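Local structure of nuclear inclusion protein A (Tobacco vein mottling virus, 3MMG) at residues V18-N23 with R31-G36; Y40-Q45 with R80-I85; F100-I105 with F182-V187; V132-T137 with G211-V216. The protein probably acts as a viral 3C-type cysteine protease with a chymotrypsin-like fold, cutting peptide bonds. The protein carries 3 engineered substitutions. One frame throughout, in Å; residues are numbered along the deposited sequence. Where two conformers were deposited one is given.

Interaction 1: V18-N23 with R31-G36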
loop_
_atom_site.group_PDB
_atom_site.type_symbol
_atom_site.label_atom_id
_atom_site.label_comp_id
_atom_site.label_asym_id
_atom_site.label_seq_id
_atom_site.Cartn_x
_atom_site.Cartn_y
_atom_site.Cartn_z
ATOM N N VAL A 18 -8.908 -1.813 4.261
ATOM C CA VAL A 18 -7.707 -2.587 4.041
ATOM C C VAL A 18 -8.094 -3.981 3.576
ATOM O O VAL A 18 -9.050 -4.572 4.107
ATOM C CB VAL A 18 -6.838 -2.641 5.316
ATOM C CG1 VAL A 18 -5.694 -3.653 5.157
ATOM C CG2 VAL A 18 -6.293 -1.253 5.609
ATOM N N CYS A 19 -7.354 -4.483 2.583
ATOM C CA CYS A 19 -7.582 -5.810 1.977
ATOM C C CYS A 19 -6.367 -6.712 2.186
ATOM O O CYS A 19 -5.234 -6.228 2.378
ATOM C CB CYS A 19 -7.743 -5.686 0.464
ATOM S SG CYS A 19 -8.963 -4.535 -0.156
ATOM N N LEU A 20 -6.591 -8.017 2.102
ATOM C CA LEU A 20 -5.474 -8.954 1.960
ATOM C C LEU A 20 -5.333 -9.316 0.493
ATOM O O LEU A 20 -6.317 -9.630 -0.166
ATOM C CB LEU A 20 -5.655 -10.235 2.778
ATOM C CG LEU A 20 -5.848 -10.170 4.291
ATOM C CD1 LEU A 20 -6.099 -11.577 4.834
ATOM C CD2 LEU A 20 -4.655 -9.581 4.951
ATOM N N LEU A 21 -4.106 -9.256 -0.018
ATOM C CA LEU A 21 -3.839 -9.588 -1.411
ATOM C C LEU A 21 -2.932 -10.820 -1.487
ATOM O O LEU A 21 -1.877 -10.864 -0.856
ATOM C CB LEU A 21 -3.202 -8.386 -2.131
ATOM C CG LEU A 21 -3.970 -7.064 -2.054
ATOM C CD1 LEU A 21 -3.153 -5.961 -2.734
ATOM C CD2 LEU A 21 -5.323 -7.191 -2.682
ATOM N N GLU A 22 -3.378 -11.843 -2.217
ATOM C CA GLU A 22 -2.567 -13.048 -2.389
ATOM C C GLU A 22 -2.408 -13.249 -3.879
ATOM O O GLU A 22 -3.399 -13.375 -4.602
ATOM C CB GLU A 22 -3.218 -14.284 -1.742
ATOM C CG GLU A 22 -2.393 -15.564 -1.974
ATOM C CD GLU A 22 -2.992 -16.837 -1.387
ATOM O OE1 GLU A 22 -4.160 -16.831 -0.913
ATOM O OE2 GLU A 22 -2.268 -17.868 -1.408
ATOM N N ASN A 23 -1.165 -13.259 -4.337
ATOM C CA ASN A 23 -0.856 -13.501 -5.733
ATOM C C ASN A 23 -0.139 -14.834 -5.790
ATOM O O ASN A 23 1.038 -14.913 -5.449
ATOM C CB ASN A 23 0.037 -12.386 -6.276
ATOM C CG ASN A 23 0.059 -12.358 -7.780
ATOM O OD1 ASN A 23 -0.775 -13.005 -8.424
ATOM N ND2 ASN A 23 0.995 -11.600 -8.358
ATOM N N ARG A 31 2.137 -12.445 -0.607
ATOM C CA ARG A 31 1.050 -12.055 0.308
ATOM C C ARG A 31 1.319 -10.652 0.843
ATOM O O ARG A 31 2.285 -10.437 1.573
ATOM C CB ARG A 31 0.951 -13.038 1.465
ATOM C CG ARG A 31 0.647 -14.460 1.044
ATOM C CD ARG A 31 -0.792 -14.840 1.341
ATOM N NE ARG A 31 -0.886 -16.275 1.527
ATOM C CZ ARG A 31 -1.905 -16.917 2.093
ATOM N NH1 ARG A 31 -2.982 -16.269 2.531
ATOM N NH2 ARG A 31 -1.847 -18.229 2.205
ATOM N N LEU A 32 0.473 -9.706 0.445
ATOM C CA LEU A 32 0.600 -8.299 0.834
ATOM C C LEU A 32 -0.757 -7.759 1.294
ATOM O O LEU A 32 -1.754 -8.496 1.334
ATOM C CB LEU A 32 1.133 -7.455 -0.350
ATOM C CG LEU A 32 2.380 -7.811 -1.168
ATOM C CD1 LEU A 32 2.921 -6.558 -1.863
ATOM C CD2 LEU A 32 3.460 -8.394 -0.325
ATOM N N PHE A 33 -0.780 -6.479 1.657
ATOM C CA PHE A 33 -2.032 -5.769 1.932
ATOM C C PHE A 33 -2.293 -4.772 0.816
ATOM O O PHE A 33 -1.359 -4.388 0.072
ATOM C CB PHE A 33 -1.929 -5.044 3.271
ATOM C CG PHE A 33 -1.936 -5.968 4.458
ATOM C CD1 PHE A 33 -0.758 -6.548 4.920
ATOM C CD2 PHE A 33 -3.143 -6.278 5.080
ATOM C CE1 PHE A 33 -0.761 -7.427 6.016
ATOM C CE2 PHE A 33 -3.159 -7.148 6.179
ATOM C CZ PHE A 33 -1.958 -7.713 6.648
ATOM N N GLY A 34 -3.548 -4.354 0.705
ATOM C CA GLY A 34 -3.938 -3.282 -0.200
ATOM C C GLY A 34 -4.970 -2.367 0.438
ATOM O O GLY A 34 -5.440 -2.616 1.564
ATOM N N ILE A 35 -5.314 -1.305 -0.282
ATOM C CA ILE A 35 -6.350 -0.359 0.138
ATOM C C ILE A 35 -7.458 -0.293 -0.918
ATOM O O ILE A 35 -7.182 0.017 -2.062
ATOM C CB ILE A 35 -5.759 1.065 0.306
ATOM C CG1 ILE A 35 -4.570 1.044 1.269
ATOM C CG2 ILE A 35 -6.859 2.066 0.803
ATOM C CD1 ILE A 35 -3.746 2.345 1.298
ATOM N N GLY A 36 -8.692 -0.598 -0.544
ATOM C CA GLY A 36 -9.824 -0.442 -1.465
ATOM C C GLY A 36 -10.370 0.974 -1.488
ATOM O O GLY A 36 -10.435 1.659 -0.456
#

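Interaction 2: Y40-Q45 with R80-I85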
loop_
_atom_site.group_PDB
_atom_site.type_symbol
_atom_site.label_atom_id
_atom_site.label_comp_id
_atom_site.label_asym_id
_atom_site.label_seq_id
_atom_site.Cartn_x
_atom_site.Cartn_y
_atom_site.Cartn_z
ATOM N N TYR A 40 -11.507 0.283 -7.092
ATOM C CA TYR A 40 -10.058 0.216 -7.218
ATOM C C TYR A 40 -9.406 -0.431 -6.010
ATOM O O TYR A 40 -9.877 -0.273 -4.875
ATOM C CB TYR A 40 -9.457 1.626 -7.388
ATOM C CG TYR A 40 -10.138 2.428 -8.464
ATOM C CD1 TYR A 40 -10.905 3.547 -8.146
ATOM C CD2 TYR A 40 -10.010 2.059 -9.804
ATOM C CE1 TYR A 40 -11.572 4.280 -9.155
ATOM C CE2 TYR A 40 -10.657 2.780 -10.819
ATOM C CZ TYR A 40 -11.423 3.886 -10.485
ATOM O OH TYR A 40 -12.069 4.606 -11.484
ATOM N N ILE A 41 -8.320 -1.144 -6.279
ATOM C CA ILE A 41 -7.407 -1.646 -5.252
ATOM C C ILE A 41 -6.062 -0.974 -5.439
ATOM O O ILE A 41 -5.499 -1.011 -6.531
ATOM C CB ILE A 41 -7.193 -3.191 -5.383
ATOM C CG1 ILE A 41 -8.546 -3.932 -5.392
ATOM C CG2 ILE A 41 -6.285 -3.733 -4.260
ATOM C CD1 ILE A 41 -9.345 -3.751 -4.154
ATOM N N ILE A 42 -5.563 -0.358 -4.371
ATOM C CA ILE A 42 -4.279 0.344 -4.400
ATOM C C ILE A 42 -3.293 -0.608 -3.745
ATOM O O ILE A 42 -3.548 -1.124 -2.635
ATOM C CB ILE A 42 -4.364 1.645 -3.587
ATOM C CG1 ILE A 42 -5.346 2.664 -4.224
ATOM C CG2 ILE A 42 -2.971 2.237 -3.360
ATOM C CD1 ILE A 42 -5.992 3.602 -3.203
ATOM N N ALA A 43 -2.184 -0.881 -4.423
ATOM C CA ALA A 43 -1.231 -1.854 -3.910
ATOM C C ALA A 43 0.192 -1.440 -4.265
ATOM O O ALA A 43 0.394 -0.471 -4.986
ATOM C CB ALA A 43 -1.541 -3.250 -4.477
ATOM N N ASN A 44 1.171 -2.185 -3.763
ATOM C CA ASN A 44 2.554 -2.013 -4.244
ATOM C C ASN A 44 2.691 -2.545 -5.672
ATOM O O ASN A 44 2.111 -3.577 -5.996
ATOM C CB ASN A 44 3.538 -2.795 -3.382
ATOM C CG ASN A 44 3.544 -2.345 -1.934
ATOM O OD1 ASN A 44 2.833 -2.909 -1.113
ATOM N ND2 ASN A 44 4.309 -1.297 -1.627
ATOM N N GLN A 45 3.473 -1.868 -6.521
ATOM C CA GLN A 45 3.858 -2.492 -7.820
ATOM C C GLN A 45 4.491 -3.867 -7.665
ATOM O O GLN A 45 4.236 -4.765 -8.485
ATOM C CB GLN A 45 4.810 -1.605 -8.636
ATOM C CG GLN A 45 4.106 -0.405 -9.242
ATOM C CD GLN A 45 5.026 0.428 -10.092
ATOM O OE1 GLN A 45 6.076 -0.037 -10.494
ATOM N NE2 GLN A 45 4.631 1.660 -10.374
ATOM N N ARG A 80 7.378 5.068 -8.755
ATOM C CA ARG A 80 7.311 4.621 -7.359
ATOM C C ARG A 80 6.548 3.315 -7.203
ATOM O O ARG A 80 5.863 2.886 -8.133
ATOM C CB ARG A 80 6.746 5.705 -6.454
ATOM C CG ARG A 80 5.247 5.914 -6.630
ATOM C CD ARG A 80 4.770 7.139 -5.848
ATOM N NE ARG A 80 5.234 8.365 -6.512
ATOM C CZ ARG A 80 5.175 9.593 -5.999
ATOM N NH1 ARG A 80 4.658 9.803 -4.781
ATOM N NH2 ARG A 80 5.631 10.628 -6.716
ATOM N N ASP A 81 6.672 2.699 -6.025
ATOM C CA ASP A 81 6.151 1.345 -5.793
ATOM C C ASP A 81 4.668 1.338 -5.420
ATOM O O ASP A 81 4.298 0.724 -4.418
ATOM C CB ASP A 81 6.992 0.646 -4.722
ATOM C CG ASP A 81 6.636 -0.826 -4.559
ATOM O OD1 ASP A 81 6.153 -1.443 -5.549
ATOM O OD2 ASP A 81 6.848 -1.344 -3.450
ATOM N N ILE A 82 3.849 2.027 -6.219
ATOM C CA ILE A 82 2.379 2.038 -6.102
ATOM C C ILE A 82 1.708 1.753 -7.455
ATOM O O ILE A 82 2.139 2.247 -8.507
ATOM C CB ILE A 82 1.846 3.379 -5.537
ATOM C CG1 ILE A 82 2.537 3.705 -4.192
ATOM C CG2 ILE A 82 0.289 3.314 -5.359
ATOM C CD1 ILE A 82 2.114 5.045 -3.554
ATOM N N ILE A 83 0.646 0.952 -7.415
ATOM C CA ILE A 83 -0.144 0.639 -8.603
ATOM C C ILE A 83 -1.619 0.662 -8.215
ATOM O O ILE A 83 -1.954 0.393 -7.067
ATOM C CB ILE A 83 0.257 -0.724 -9.228
ATOM C CG1 ILE A 83 -0.408 -0.894 -10.601
ATOM C CG2 ILE A 83 -0.067 -1.900 -8.297
ATOM C CD1 ILE A 83 0.426 -1.698 -11.543
ATOM N N VAL A 84 -2.474 1.032 -9.161
ATOM C CA VAL A 84 -3.912 1.015 -8.957
ATOM C C VAL A 84 -4.469 -0.048 -9.897
ATOM O O VAL A 84 -4.104 -0.097 -11.063
ATOM C CB VAL A 84 -4.590 2.393 -9.216
ATOM C CG1 VAL A 84 -6.041 2.328 -8.837
ATOM C CG2 VAL A 84 -3.906 3.528 -8.389
ATOM N N ILE A 85 -5.326 -0.914 -9.367
ATOM C CA ILE A 85 -5.909 -2.014 -10.149
ATOM C C ILE A 85 -7.404 -1.782 -10.196
ATOM O O ILE A 85 -8.029 -1.554 -9.158
ATOM C CB ILE A 85 -5.638 -3.392 -9.464
ATOM C CG1 ILE A 85 -4.146 -3.574 -9.118
ATOM C CG2 ILE A 85 -6.129 -4.538 -10.326
ATOM C CD1 ILE A 85 -3.938 -4.517 -7.980
#

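Interaction 3: F100-I105 with F182-V187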
loop_
_atom_site.group_PDB
_atom_site.type_symbol
_atom_site.label_atom_id
_atom_site.label_comp_id
_atom_site.label_asym_id
_atom_site.label_seq_id
_atom_site.Cartn_x
_atom_site.Cartn_y
_atom_site.Cartn_z
ATOM N N PHE A 100 -5.921 10.964 0.984
ATOM C CA PHE A 100 -4.508 10.668 0.709
ATOM C C PHE A 100 -3.761 11.978 0.512
ATOM O O PHE A 100 -4.246 12.869 -0.179
ATOM C CB PHE A 100 -4.311 9.825 -0.574
ATOM C CG PHE A 100 -5.052 8.499 -0.573
ATOM C CD1 PHE A 100 -6.423 8.446 -0.871
ATOM C CD2 PHE A 100 -4.386 7.311 -0.280
ATOM C CE1 PHE A 100 -7.124 7.225 -0.862
ATOM C CE2 PHE A 100 -5.077 6.073 -0.285
ATOM C CZ PHE A 100 -6.441 6.033 -0.584
ATOM N N ARG A 101 -2.557 12.078 1.059
ATOM C CA ARG A 101 -1.708 13.233 0.720
ATOM C C ARG A 101 -0.248 12.881 0.885
ATOM O O ARG A 101 0.089 11.859 1.422
ATOM C CB ARG A 101 -2.062 14.443 1.565
ATOM C CG ARG A 101 -1.761 14.313 3.022
ATOM C CD ARG A 101 -1.896 15.632 3.788
ATOM N NE ARG A 101 -1.824 15.355 5.227
ATOM C CZ ARG A 101 -0.692 15.215 5.934
ATOM N NH1 ARG A 101 0.515 15.336 5.364
ATOM N NH2 ARG A 101 -0.769 14.940 7.227
ATOM N N GLN A 102 0.623 13.764 0.428
ATOM C CA GLN A 102 2.047 13.541 0.622
ATOM C C GLN A 102 2.412 13.839 2.094
ATOM O O GLN A 102 1.869 14.775 2.701
ATOM C CB GLN A 102 2.836 14.514 -0.237
ATOM C CG GLN A 102 2.786 14.285 -1.728
ATOM C CD GLN A 102 3.763 15.229 -2.415
ATOM O OE1 GLN A 102 3.535 16.439 -2.451
ATOM N NE2 GLN A 102 4.862 14.689 -2.913
ATOM N N PRO A 103 3.398 13.125 2.637
ATOM C CA PRO A 103 3.879 13.440 3.983
ATOM C C PRO A 103 4.661 14.740 3.996
ATOM O O PRO A 103 5.165 15.181 2.953
ATOM C CB PRO A 103 4.859 12.305 4.321
ATOM C CG PRO A 103 4.870 11.361 3.145
ATOM C CD PRO A 103 4.159 12.033 1.998
ATOM N N THR A 104 4.789 15.306 5.182
ATOM C CA THR A 104 5.666 16.453 5.391
ATOM C C THR A 104 6.494 16.185 6.626
ATOM O O THR A 104 6.216 15.240 7.376
ATOM C CB THR A 104 4.903 17.785 5.607
ATOM O OG1 THR A 104 4.452 17.865 6.966
ATOM C CG2 THR A 104 3.713 17.920 4.654
ATOM N N ILE A 105 7.496 17.029 6.854
ATOM C CA ILE A 105 8.349 16.858 8.035
ATOM C C ILE A 105 7.639 17.186 9.352
ATOM O O ILE A 105 8.237 17.052 10.421
ATOM C CB ILE A 105 9.676 17.653 7.931
ATOM C CG1 ILE A 105 9.420 19.153 7.757
ATOM C CG2 ILE A 105 10.543 17.083 6.818
ATOM C CD1 ILE A 105 10.733 19.991 7.936
ATOM N N PHE A 182 2.258 8.524 -1.234
ATOM C CA PHE A 182 1.328 8.955 -2.273
ATOM C C PHE A 182 1.765 10.290 -2.833
ATOM O O PHE A 182 2.338 11.106 -2.104
ATOM C CB PHE A 182 -0.111 9.014 -1.727
ATOM C CG PHE A 182 -0.671 7.646 -1.527
ATOM C CD1 PHE A 182 -0.562 7.016 -0.287
ATOM C CD2 PHE A 182 -1.150 6.924 -2.610
ATOM C CE1 PHE A 182 -0.991 5.712 -0.108
ATOM C CE2 PHE A 182 -1.586 5.592 -2.444
ATOM C CZ PHE A 182 -1.494 4.987 -1.194
ATOM N N PRO A 183 1.509 10.514 -4.126
ATOM C CA PRO A 183 1.775 11.802 -4.744
ATOM C C PRO A 183 0.657 12.818 -4.465
ATOM O O PRO A 183 -0.407 12.470 -3.943
ATOM C CB PRO A 183 1.794 11.452 -6.230
ATOM C CG PRO A 183 0.759 10.378 -6.348
ATOM C CD PRO A 183 1.002 9.533 -5.110
ATOM N N GLU A 184 0.922 14.077 -4.810
ATOM C CA GLU A 184 -0.067 15.142 -4.717
ATOM C C GLU A 184 -1.256 14.810 -5.617
ATOM O O GLU A 184 -1.066 14.235 -6.689
ATOM C CB GLU A 184 0.554 16.450 -5.206
ATOM C CG GLU A 184 -0.135 17.727 -4.710
ATOM C CD GLU A 184 0.500 19.005 -5.282
ATOM O OE1 GLU A 184 1.546 18.924 -5.974
ATOM O OE2 GLU A 184 -0.061 20.099 -5.047
ATOM N N LYS A 185 -2.459 15.174 -5.164
ATOM C CA LYS A 185 -3.707 15.038 -5.940
ATOM C C LYS A 185 -3.910 13.606 -6.437
ATOM O O LYS A 185 -4.322 13.370 -7.588
ATOM C CB LYS A 185 -3.694 16.037 -7.105
ATOM C CG LYS A 185 -3.735 17.470 -6.614
ATOM C CD LYS A 185 -3.656 18.471 -7.736
ATOM C CE LYS A 185 -3.619 19.883 -7.159
ATOM N NZ LYS A 185 -3.084 20.862 -8.158
ATOM N N PHE A 186 -3.613 12.649 -5.560
ATOM C CA PHE A 186 -3.635 11.249 -5.935
ATOM C C PHE A 186 -5.013 10.775 -6.421
ATOM O O PHE A 186 -5.108 10.166 -7.492
ATOM C CB PHE A 186 -3.156 10.374 -4.761
ATOM C CG PHE A 186 -3.306 8.903 -5.009
ATOM C CD1 PHE A 186 -2.568 8.277 -6.011
ATOM C CD2 PHE A 186 -4.187 8.135 -4.234
ATOM C CE1 PHE A 186 -2.710 6.904 -6.239
ATOM C CE2 PHE A 186 -4.324 6.773 -4.457
ATOM C CZ PHE A 186 -3.592 6.158 -5.455
ATOM N N VAL A 187 -6.050 11.013 -5.616
ATOM C CA VAL A 187 -7.433 10.597 -5.965
ATOM C C VAL A 187 -7.884 11.202 -7.314
ATOM O O VAL A 187 -8.301 10.479 -8.226
ATOM C CB VAL A 187 -8.411 10.921 -4.816
ATOM C CG1 VAL A 187 -9.872 10.592 -5.206
ATOM C CG2 VAL A 187 -7.998 10.146 -3.567
HETATM O O HOH W 1 -5.695 12.595 -3.143
HETATM O O HOH W 2 -2.883 13.036 -2.747
#

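Interaction 4: V132-T137 with G211-V216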
loop_
_atom_site.group_PDB
_atom_site.type_symbol
_atom_site.label_atom_id
_atom_site.label_comp_id
_atom_site.label_asym_id
_atom_site.label_seq_id
_atom_site.Cartn_x
_atom_site.Cartn_y
_atom_site.Cartn_z
ATOM N N VAL A 132 11.563 10.135 7.787
ATOM C CA VAL A 132 12.662 10.874 7.147
ATOM C C VAL A 132 12.673 10.529 5.665
ATOM O O VAL A 132 12.771 9.350 5.316
ATOM C CB VAL A 132 14.045 10.512 7.764
ATOM C CG1 VAL A 132 15.185 11.284 7.028
ATOM C CG2 VAL A 132 14.095 10.769 9.261
ATOM N N HIS A 133 12.604 11.560 4.821
ATOM C CA HIS A 133 12.544 11.372 3.383
ATOM C C HIS A 133 13.883 10.901 2.831
ATOM O O HIS A 133 14.948 11.404 3.239
ATOM C CB HIS A 133 12.130 12.691 2.721
ATOM C CG HIS A 133 12.095 12.629 1.231
ATOM N ND1 HIS A 133 11.244 11.794 0.538
ATOM C CD2 HIS A 133 12.833 13.282 0.296
ATOM C CE1 HIS A 133 11.445 11.953 -0.764
ATOM N NE2 HIS A 133 12.393 12.857 -0.935
ATOM N N LYS A 134 13.820 9.934 1.914
ATOM C CA LYS A 134 14.990 9.466 1.170
ATOM C C LYS A 134 15.121 10.281 -0.125
ATOM O O LYS A 134 14.280 10.207 -1.035
ATOM C CB LYS A 134 14.897 7.967 0.914
ATOM C CG LYS A 134 16.110 7.379 0.179
ATOM C CD LYS A 134 17.292 7.230 1.122
ATOM C CE LYS A 134 18.454 6.536 0.420
ATOM N NZ LYS A 134 19.657 6.479 1.299
ATOM N N GLU A 135 16.179 11.090 -0.184
ATOM C CA GLU A 135 16.383 12.000 -1.304
ATOM C C GLU A 135 16.319 11.296 -2.666
ATOM O O GLU A 135 16.823 10.182 -2.826
ATOM C CB GLU A 135 17.703 12.769 -1.129
ATOM C CG GLU A 135 17.790 14.006 -2.011
ATOM C CD GLU A 135 19.185 14.644 -2.022
ATOM O OE1 GLU A 135 20.173 13.966 -1.605
ATOM O OE2 GLU A 135 19.275 15.818 -2.479
ATOM N N ASP A 136 15.660 11.959 -3.612
ATOM C CA ASP A 136 15.536 11.551 -5.014
ATOM C C ASP A 136 14.694 10.295 -5.183
ATOM O O ASP A 136 14.785 9.591 -6.205
ATOM C CB ASP A 136 16.915 11.405 -5.674
ATOM C CG ASP A 136 17.682 12.725 -5.701
ATOM O OD1 ASP A 136 17.049 13.787 -5.910
ATOM O OD2 ASP A 136 18.907 12.696 -5.495
ATOM N N THR A 137 13.878 10.010 -4.167
ATOM C CA THR A 137 12.952 8.894 -4.243
ATOM C C THR A 137 11.590 9.276 -3.682
ATOM O O THR A 137 11.391 10.381 -3.152
ATOM C CB THR A 137 13.446 7.641 -3.450
ATOM O OG1 THR A 137 13.265 7.859 -2.042
ATOM C CG2 THR A 137 14.924 7.297 -3.734
ATOM N N GLY A 211 17.300 6.349 -5.993
ATOM C CA GLY A 211 18.295 7.219 -5.365
ATOM C C GLY A 211 19.540 6.391 -5.095
ATOM O O GLY A 211 20.039 5.702 -5.994
ATOM N N SER A 212 20.017 6.418 -3.853
ATOM C CA SER A 212 21.227 5.683 -3.494
ATOM C C SER A 212 20.980 4.253 -3.020
ATOM O O SER A 212 21.922 3.572 -2.599
ATOM C CB SER A 212 22.052 6.471 -2.461
ATOM O OG SER A 212 21.453 6.410 -1.175
ATOM N N PHE A 213 19.734 3.776 -3.081
ATOM C CA PHE A 213 19.451 2.371 -2.746
ATOM C C PHE A 213 19.925 1.422 -3.852
ATOM O O PHE A 213 19.852 1.761 -5.025
ATOM C CB PHE A 213 17.946 2.128 -2.653
ATOM C CG PHE A 213 17.291 2.682 -1.429
ATOM C CD1 PHE A 213 16.022 3.253 -1.531
ATOM C CD2 PHE A 213 17.909 2.610 -0.181
ATOM C CE1 PHE A 213 15.381 3.763 -0.400
ATOM C CE2 PHE A 213 17.283 3.113 0.957
ATOM C CZ PHE A 213 16.009 3.689 0.846
ATOM N N THR A 214 20.359 0.231 -3.462
ATOM C CA THR A 214 20.522 -0.903 -4.376
ATOM C C THR A 214 19.452 -1.944 -4.023
ATOM O O THR A 214 19.481 -2.516 -2.943
ATOM C CB THR A 214 21.911 -1.567 -4.208
ATOM O OG1 THR A 214 22.940 -0.583 -4.356
ATOM C CG2 THR A 214 22.111 -2.667 -5.236
ATOM N N LEU A 215 18.505 -2.170 -4.927
ATOM C CA LEU A 215 17.479 -3.197 -4.719
ATOM C C LEU A 215 18.017 -4.601 -4.963
ATOM O O LEU A 215 18.564 -4.887 -6.036
ATOM C CB LEU A 215 16.268 -2.967 -5.630
ATOM C CG LEU A 215 15.178 -4.055 -5.539
ATOM C CD1 LEU A 215 14.448 -4.014 -4.193
ATOM C CD2 LEU A 215 14.210 -3.927 -6.687
ATOM N N VAL A 216 17.841 -5.466 -3.971
ATOM C CA VAL A 216 18.222 -6.876 -4.093
ATOM C C VAL A 216 16.963 -7.717 -4.312
ATOM O O VAL A 216 16.132 -7.878 -3.408
ATOM C CB VAL A 216 19.036 -7.340 -2.868
ATOM C CG1 VAL A 216 19.539 -8.775 -3.050
ATOM C CG2 VAL A 216 20.216 -6.373 -2.628
HETATM O O HOH W 3 18.977 8.706 -2.175
HETATM O O HOH W 4 16.442 8.335 -7.969
#

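Interaction 1: V18-N23 with R31-G36
C19 faces G34 and L21 faces L32 as the two antiparallel hydrogen-bonded pairs between V18-N23 and R31-G36. The axes of these short segments come within 4.4 Å, and their N-to-C directions make 141°, antiparallel with a marked twist. C19 N reaches G34 O at 2.9 Å and G34 N reaches C19 O at 3.0 Å; L21 N and L32 N return the same kind of bond to L32 O and L21 O. In the alternating non-hydrogen-bonded pairs, CA-H groups of V18, F33 and R31 approach G34 O, C19 O and L21 O. These strands make the beta hairpin 18-25/28-37 of the N-terminal half of a chymotrypsin-like protease, flanked in the sheet by strands 54-59 and 40-43. On the face bearing V18, L20, E22, R31 and F33, V18 CG1 meets the F33 ring at CD2, 3.7 Å away, while the L20 and F33 side chains point the same way. Further along, E22 is fully extended and R31 bends about its CB-CG bond (chi2 -105°). That bend lays the guanidinium flat against the carboxylate, planes 9° apart, with E22 OE2 3.6 Å from R31 NE over the guanidinium face; no N-H points at it, and this long salt bridge rests on charge alone. E22 OE2 also hydrogen-bonds S29 OG. On the other face L21 CD1 sits 3.8 Å from G34 CA, in room that the glycine leaves.

Interaction 2: Y40-Q45 with R80-I85
I41 and A43 trade both backbone bonds with I85 and I83: I41 N to I85 O is 2.9 Å, and A43 N to I83 O likewise 2.9 Å, with I85 N and I83 N answering to I41 O and A43 O. I42 and V84 bond by their backbones to the flanking strands instead, at I35 and K75. Beyond A43, side chains take over. Q45, extended beyond CG, carries NE2 to I82 O at 3.2 Å; I82 O lies in the Q45 amide plane, but the N-H comes from above the carbonyl's own plane. N44 ND2 meets D81 OD2 at 3.1 Å from above the carboxylate plane, and also bonds to H167 O. D81 is the centre of an inverse gamma turn; its OD2 also bonds to H46 ND1 and, most strongly, to S168 OG. The H46 bond is consistent with the Asp-His part of the catalytic triad in this family, and N44 would then act as a second-shell group, bearing on a carboxylate that H46 and S168 already hold.

Interaction 3: F100-I105 with F182-V187
The F100 ring turns its edge onto the face of F182 in a T-shaped contact, centroids 4.8 Å apart and planes at 64°. F100 CD2 stands over the centre of the F182 ring. F186 does to F100 what F100 does to F182: its edge, led by CD2, comes over one face of the F100 ring toward the rim, with centroids 5.2 Å apart. The cluster closes on itself, since F182 CD2 lies above the centre of the F186 ring. V187 CG2 adds a methyl 3.6 Å from F100 CD1. Beside the rings, Q102 CG rests 3.2 Å from F182 O, a buried carbonyl with no polar partner in the model; the far end of Q102 gives its NE2 to E181 OE2.

Two waters bridge the backbones beside the cluster. One donates to F100 O at 2.9 Å and to P183 O at 2.8 Å while taking the N-H of F186; the other accepts from V187 N at 3.0 Å and bonds only weakly to F100 O. K185 is the N-cap residue, so these waters serve first-turn amides of helix 186-192. The type II turn P183-F186 swings F186 back toward F100, and its CG, anti to the backbone N (chi1 173°), points the ring inward. I42 of strand 40-43 touches all three phenylalanines, while I163 of strand 163-171 packs on F100 and F182, placing the cluster between the N-terminal sheet and the C-terminal barrel.

Interaction 4: V132-T137 with G211-V216
K134 crosses the ring of F213 and ends on the hydroxyl of S212. From its CB, directed toward 211-216, the chain sets off with CG anti to the backbone N and then bends (chi2 76°), which carries it across the face of the phenyl ring. CG meets F213 CE1 at 3.7 Å, and CD passes F213 CZ at 3.8 Å. CE rides over the face as a CH-pi contact, 3.9 Å from the ring centroid and 20° off its normal. NZ, at the ring's margin, donates to S212 OG at 3.1 Å.

The backbone of K134 is held as well, for it opens the type II turn K134-T137. K134 O takes T137 N and, at 2.7 Å, T137 OG1, both from the same face of the carbonyl plane. T137 CG2 then comes 3.4 Å from G211 N, where a residue without a side chain lets the two backbones come together. Water fills in for direct backbone bonds: one molecule links E135 O to S212 N, and a second donates to D136 O at 2.7 Å and accepts from G211 N.

F213 also meets Y178 edge to face and packs on the bound peptide, beside which T214 and L215 run as a parallel strand. The lysine therefore offers its alkyl chain to the ring and its ammonium to a hydroxyl, joining the turn to the chain that leads into the peptide-binding strand by an apolar and a polar contact of one side chain, with water bridging the backbones beside it.

How the interactions relate
Interactions 1 and 2 are buried and share one sheet: strands 28-37 and 40-43 are neighbours, probably bonded through I35 O and I42 N, while L21 CD1 packs on A43 CB on one face of that sheet. Both rest on backbone ladders, but interaction 2 ends in a buried amide-carboxylate network, interaction 1 in a more exposed, long salt bridge. Interaction 3 has no regular ladder; rings and waters do the work, and it touches interaction 2 where R80 NH1 lies against P183 N. Interaction 4 touches none of the others. It lies toward the surface, 18 Å or more from the other centres, and relies on one lysine and two water bridges, where the buried contacts rely on direct backbone ladders and apolar side chains.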